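Local coordinates for protein serpin-12 (Manduca sexta, PDB 6CJ7) that probably inhibits serine proteases as a serpin and controls the prophenoloxidase activation system in larval hemolymph, at residues L270-N282 with F373-A385. Sequence-based numbering, arbitrary orientation.
Sequences LELPKFSIKADIN and FMARIMDPTLEHA
With chi1 at 64°, CG of Phe275 sits between its backbone N and carbonyl carbon, which stands the ring beside strand 373-377; CG1 of Ile377, next to its backbone N and anti to the carbonyl carbon, carries CD1 over the ring face. The two side chains cross at about a right angle, and Ile377 CD1 lies 3.9 Å from the Phe275 ring centroid, 14° off the normal, which defines a CH-pi contact. Ile277 CD1 approaches Ile377 CD1 at 4.3 Å. Beside them Pro380, second residue of the type I turn Asp379-Leu382, lays CB 3.9 Å from Pro273 CB. Asp379 OD1 takes both Thr381 N and Thr381 OG1 from one face of its carboxylate, the first bond making an Asx turn. A water accepts from Ser276 N and donates to Pro380 O at 2.6 Å. The last modelled residues join the strand by a single beta bridge, Lys278 with His384: Lys278 N donates to Glu383 O (2.7 Å) and Ala385 N to Lys278 O (3.1 Å), although His384 and Ala385 are poorly ordered. As in the serpin fold, 275-282, the edge strand of sheet A beside 317-326, packs over sheet B, to which 36-38, 359-365 and 370-377 belong; the axes of the segments 275-282 and 373-377 come within 9.6 Å at 110°. Phe275 touches Ile326 of 317-326, strand 36-38 packs on Ile277 and Phe373, and Phe359 touches Pro273 and Ile377.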
loop_
_atom_site.group_PDB
_atom_site.type_symbol
_atom_site.label_atom_id
_atom_site.label_comp_id
_atom_site.label_asym_id
_atom_site.label_seq_id
_atom_site.Cartn_x
_atom_site.Cartn_y
_atom_site.Cartn_z
ATOM N N LEU A 270 -20.029 16.892 2.181
ATOM C CA LEU A 270 -19.397 15.612 1.879
ATOM C C LEU A 270 -20.289 14.448 2.303
ATOM O O LEU A 270 -20.813 14.437 3.421
ATOM C CB LEU A 270 -18.045 15.540 2.595
ATOM C CG LEU A 270 -17.293 14.206 2.569
ATOM C CD1 LEU A 270 -16.783 13.915 1.171
ATOM C CD2 LEU A 270 -16.130 14.253 3.560
ATOM N N GLU A 271 -20.461 13.469 1.410
ATOM C CA GLU A 271 -21.057 12.180 1.736
ATOM C C GLU A 271 -20.062 11.116 1.312
ATOM O O GLU A 271 -19.786 10.971 0.116
ATOM C CB GLU A 271 -22.396 11.975 1.033
ATOM C CG GLU A 271 -23.413 13.037 1.449
ATOM C CD GLU A 271 -24.780 12.867 0.805
ATOM O OE1 GLU A 271 -25.050 11.823 0.185
ATOM O OE2 GLU A 271 -25.597 13.801 0.917
ATOM N N LEU A 272 -19.525 10.386 2.290
ATOM C CA LEU A 272 -18.433 9.432 2.059
ATOM C C LEU A 272 -18.804 8.061 2.619
ATOM O O LEU A 272 -19.001 7.936 3.825
ATOM C CB LEU A 272 -17.131 9.950 2.694
ATOM C CG LEU A 272 -15.894 9.093 2.445
ATOM C CD1 LEU A 272 -15.462 9.198 0.992
ATOM C CD2 LEU A 272 -14.747 9.503 3.377
ATOM N N PRO A 273 -18.888 6.997 1.800
ATOM C CA PRO A 273 -19.208 5.677 2.352
ATOM C C PRO A 273 -18.120 5.196 3.300
ATOM O O PRO A 273 -16.921 5.308 3.025
ATOM C CB PRO A 273 -19.300 4.788 1.105
ATOM C CG PRO A 273 -19.100 5.637 -0.063
ATOM C CD PRO A 273 -18.584 6.968 0.346
ATOM N N LYS A 274 -18.562 4.657 4.436
ATOM C CA LYS A 274 -17.684 3.849 5.270
ATOM C C LYS A 274 -17.227 2.627 4.497
ATOM O O LYS A 274 -18.023 1.997 3.791
ATOM C CB LYS A 274 -18.413 3.356 6.535
ATOM C CG LYS A 274 -18.700 4.386 7.573
ATOM C CD LYS A 274 -18.560 3.783 8.963
ATOM C CE LYS A 274 -19.827 3.103 9.429
ATOM N NZ LYS A 274 -19.714 2.719 10.866
ATOM N N PHE A 275 -15.953 2.261 4.654
ATOM C CA PHE A 275 -15.491 1.015 4.056
ATOM C C PHE A 275 -14.318 0.460 4.848
ATOM O O PHE A 275 -13.634 1.176 5.583
ATOM C CB PHE A 275 -15.118 1.197 2.576
ATOM C CG PHE A 275 -13.958 2.115 2.334
ATOM C CD1 PHE A 275 -12.646 1.651 2.396
ATOM C CD2 PHE A 275 -14.173 3.443 2.010
ATOM C CE1 PHE A 275 -11.575 2.508 2.168
ATOM C CE2 PHE A 275 -13.118 4.295 1.766
ATOM C CZ PHE A 275 -11.811 3.840 1.851
ATOM N N SER A 276 -14.112 -0.838 4.691
ATOM C CA SER A 276 -12.895 -1.499 5.145
ATOM C C SER A 276 -12.486 -2.462 4.044
ATOM O O SER A 276 -13.275 -3.337 3.674
ATOM C CB SER A 276 -13.133 -2.237 6.470
ATOM O OG SER A 276 -11.938 -2.833 6.942
ATOM N N ILE A 277 -11.286 -2.292 3.495
ATOM C CA ILE A 277 -10.850 -3.083 2.347
ATOM C C ILE A 277 -9.566 -3.818 2.715
ATOM O O ILE A 277 -8.628 -3.217 3.246
ATOM C CB ILE A 277 -10.680 -2.202 1.091
ATOM C CG1 ILE A 277 -10.302 -3.064 -0.115
ATOM C CG2 ILE A 277 -9.685 -1.064 1.300
ATOM C CD1 ILE A 277 -10.358 -2.314 -1.419
ATOM N N LYS A 278 -9.548 -5.126 2.467
ATOM C CA LYS A 278 -8.379 -5.959 2.720
ATOM C C LYS A 278 -7.988 -6.645 1.428
ATOM O O LYS A 278 -8.846 -7.209 0.738
ATOM C CB LYS A 278 -8.667 -7.015 3.792
ATOM C CG LYS A 278 -7.522 -7.995 4.006
ATOM C CD LYS A 278 -7.985 -9.266 4.697
ATOM C CE LYS A 278 -6.892 -9.812 5.598
ATOM N NZ LYS A 278 -5.553 -9.646 4.971
ATOM N N ALA A 279 -6.700 -6.620 1.109
ATOM C CA ALA A 279 -6.201 -7.309 -0.069
ATOM C C ALA A 279 -4.980 -8.121 0.318
ATOM O O ALA A 279 -4.082 -7.607 0.987
ATOM C CB ALA A 279 -5.849 -6.327 -1.186
ATOM N N ASP A 280 -4.948 -9.382 -0.102
ATOM C CA ASP A 280 -3.764 -10.235 -0.000
ATOM C C ASP A 280 -3.309 -10.560 -1.414
ATOM O O ASP A 280 -4.091 -11.099 -2.209
ATOM C CB ASP A 280 -4.064 -11.529 0.759
ATOM C CG ASP A 280 -4.639 -11.293 2.132
ATOM O OD1 ASP A 280 -5.632 -11.972 2.466
ATOM O OD2 ASP A 280 -4.103 -10.452 2.884
ATOM N N ILE A 281 -2.041 -10.277 -1.719
ATOM C CA ILE A 281 -1.565 -10.226 -3.096
ATOM C C ILE A 281 -0.282 -11.027 -3.246
ATOM O O ILE A 281 0.695 -10.796 -2.528
ATOM C CB ILE A 281 -1.317 -8.783 -3.557
ATOM C CG1 ILE A 281 -2.599 -7.951 -3.466
ATOM C CG2 ILE A 281 -0.765 -8.784 -4.949
ATOM C CD1 ILE A 281 -2.334 -6.480 -3.667
ATOM N N ASN A 282 -0.283 -11.951 -4.204
ATOM C CA ASN A 282 0.930 -12.607 -4.666
ATOM C C ASN A 282 1.524 -11.750 -5.781
ATOM O O ASN A 282 0.931 -11.614 -6.854
ATOM C CB ASN A 282 0.593 -14.018 -5.133
ATOM C CG ASN A 282 1.779 -14.755 -5.716
ATOM O OD1 ASN A 282 2.841 -14.189 -5.994
ATOM N ND2 ASN A 282 1.587 -16.052 -5.935
ATOM N N PHE A 373 -1.162 4.132 0.697
ATOM C CA PHE A 373 -2.221 3.205 0.324
ATOM C C PHE A 373 -2.919 3.786 -0.895
ATOM O O PHE A 373 -3.150 5.002 -0.965
ATOM C CB PHE A 373 -3.213 3.044 1.498
ATOM C CG PHE A 373 -3.855 1.711 1.623
ATOM C CD1 PHE A 373 -4.987 1.404 0.883
ATOM C CD2 PHE A 373 -3.413 0.802 2.565
ATOM C CE1 PHE A 373 -5.617 0.170 1.029
ATOM C CE2 PHE A 373 -4.026 -0.411 2.722
ATOM C CZ PHE A 373 -5.135 -0.737 1.950
ATOM N N MET A 374 -3.241 2.922 -1.859
ATOM C CA MET A 374 -4.092 3.295 -2.985
ATOM C C MET A 374 -5.251 2.315 -3.045
ATOM O O MET A 374 -5.053 1.105 -2.904
ATOM C CB MET A 374 -3.328 3.305 -4.315
ATOM C CG MET A 374 -2.247 4.365 -4.374
ATOM S SD MET A 374 -1.409 4.377 -5.961
ATOM C CE MET A 374 -2.679 5.076 -7.023
ATOM N N ALA A 375 -6.464 2.832 -3.215
ATOM C CA ALA A 375 -7.608 1.936 -3.301
ATOM C C ALA A 375 -8.527 2.408 -4.408
ATOM O O ALA A 375 -8.881 3.591 -4.473
ATOM C CB ALA A 375 -8.381 1.860 -1.980
ATOM N N ARG A 376 -8.940 1.474 -5.251
ATOM C CA ARG A 376 -10.026 1.692 -6.192
ATOM C C ARG A 376 -11.271 1.070 -5.566
ATOM O O ARG A 376 -11.379 -0.157 -5.454
ATOM C CB ARG A 376 -9.683 1.079 -7.552
ATOM C CG ARG A 376 -10.834 1.083 -8.590
ATOM C CD ARG A 376 -10.368 0.497 -9.885
ATOM N NE ARG A 376 -10.364 -0.959 -9.769
ATOM C CZ ARG A 376 -9.822 -1.797 -10.638
ATOM N NH1 ARG A 376 -9.248 -1.331 -11.727
ATOM N NH2 ARG A 376 -9.868 -3.101 -10.408
ATOM N N ILE A 377 -12.198 1.913 -5.135
ATOM C CA ILE A 377 -13.387 1.460 -4.424
ATOM C C ILE A 377 -14.505 1.334 -5.452
ATOM O O ILE A 377 -15.128 2.329 -5.839
ATOM C CB ILE A 377 -13.768 2.406 -3.282
ATOM C CG1 ILE A 377 -12.545 2.659 -2.392
ATOM C CG2 ILE A 377 -14.953 1.850 -2.514
ATOM C CD1 ILE A 377 -12.217 1.537 -1.464
ATOM N N MET A 378 -14.748 0.098 -5.906
ATOM C CA MET A 378 -15.876 -0.233 -6.769
ATOM C C MET A 378 -17.141 -0.553 -5.995
ATOM O O MET A 378 -18.238 -0.427 -6.550
ATOM C CB MET A 378 -15.568 -1.440 -7.668
ATOM C CG MET A 378 -14.348 -1.303 -8.550
ATOM S SD MET A 378 -14.247 0.235 -9.529
ATOM C CE MET A 378 -15.395 -0.054 -10.947
ATOM N N ASP A 379 -17.011 -1.022 -4.764
ATOM C CA ASP A 379 -18.157 -1.496 -3.991
ATOM C C ASP A 379 -17.785 -1.409 -2.518
ATOM O O ASP A 379 -17.107 -2.301 -1.999
ATOM C CB ASP A 379 -18.516 -2.939 -4.376
ATOM C CG ASP A 379 -19.775 -3.448 -3.687
ATOM O OD1 ASP A 379 -20.248 -2.795 -2.731
ATOM O OD2 ASP A 379 -20.292 -4.517 -4.099
ATOM N N PRO A 380 -18.205 -0.356 -1.812
ATOM C CA PRO A 380 -17.794 -0.200 -0.411
ATOM C C PRO A 380 -18.437 -1.195 0.544
ATOM O O PRO A 380 -18.067 -1.198 1.724
ATOM C CB PRO A 380 -18.230 1.237 -0.085
ATOM C CG PRO A 380 -19.428 1.450 -0.968
ATOM C CD PRO A 380 -19.079 0.740 -2.263
ATOM N N THR A 381 -19.387 -2.019 0.089
ATOM C CA THR A 381 -20.036 -2.991 0.961
ATOM C C THR A 381 -19.244 -4.282 1.088
ATOM O O THR A 381 -19.605 -5.135 1.905
ATOM C CB THR A 381 -21.448 -3.319 0.459
ATOM O OG1 THR A 381 -21.380 -4.081 -0.760
ATOM C CG2 THR A 381 -22.234 -2.044 0.210
ATOM N N LEU A 382 -18.187 -4.446 0.299
ATOM C CA LEU A 382 -17.390 -5.661 0.288
ATOM C C LEU A 382 -16.035 -5.377 0.907
ATOM O O LEU A 382 -15.401 -4.361 0.599
ATOM C CB LEU A 382 -17.217 -6.190 -1.140
ATOM C CG LEU A 382 -18.532 -6.607 -1.801
ATOM C CD1 LEU A 382 -18.323 -7.014 -3.247
ATOM C CD2 LEU A 382 -19.188 -7.726 -1.018
ATOM N N GLU A 383 -15.595 -6.277 1.778
ATOM C CA GLU A 383 -14.350 -6.078 2.505
ATOM C C GLU A 383 -13.120 -6.611 1.780
ATOM O O GLU A 383 -12.003 -6.334 2.223
ATOM C CB GLU A 383 -14.443 -6.735 3.886
ATOM C CG GLU A 383 -15.640 -6.268 4.691
ATOM C CD GLU A 383 -15.423 -6.387 6.183
ATOM O OE1 GLU A 383 -14.709 -7.320 6.611
ATOM O OE2 GLU A 383 -15.963 -5.540 6.927
ATOM N N HIS A 384 -13.279 -7.345 0.681
ATOM C CA HIS A 384 -12.148 -7.989 0.023
ATOM C C HIS A 384 -11.888 -7.393 -1.357
ATOM O O HIS A 384 -12.793 -6.849 -2.001
ATOM C CB HIS A 384 -12.374 -9.495 -0.102
ATOM C CG HIS A 384 -13.620 -9.860 -0.848
ATOM N ND1 HIS A 384 -13.850 -9.474 -2.153
ATOM C CD2 HIS A 384 -14.710 -10.571 -0.469
ATOM C CE1 HIS A 384 -15.024 -9.934 -2.545
ATOM N NE2 HIS A 384 -15.567 -10.603 -1.542
ATOM N N ALA A 385 -10.638 -7.517 -1.805
ATOM C CA ALA A 385 -10.237 -7.116 -3.151
ATOM C C ALA A 385 -10.075 -8.331 -4.062
ATOM O O ALA A 385 -10.424 -9.452 -3.692
ATOM C CB ALA A 385 -8.945 -6.317 -3.108
HETATM O O HOH W 1 -16.043 -2.297 3.030
#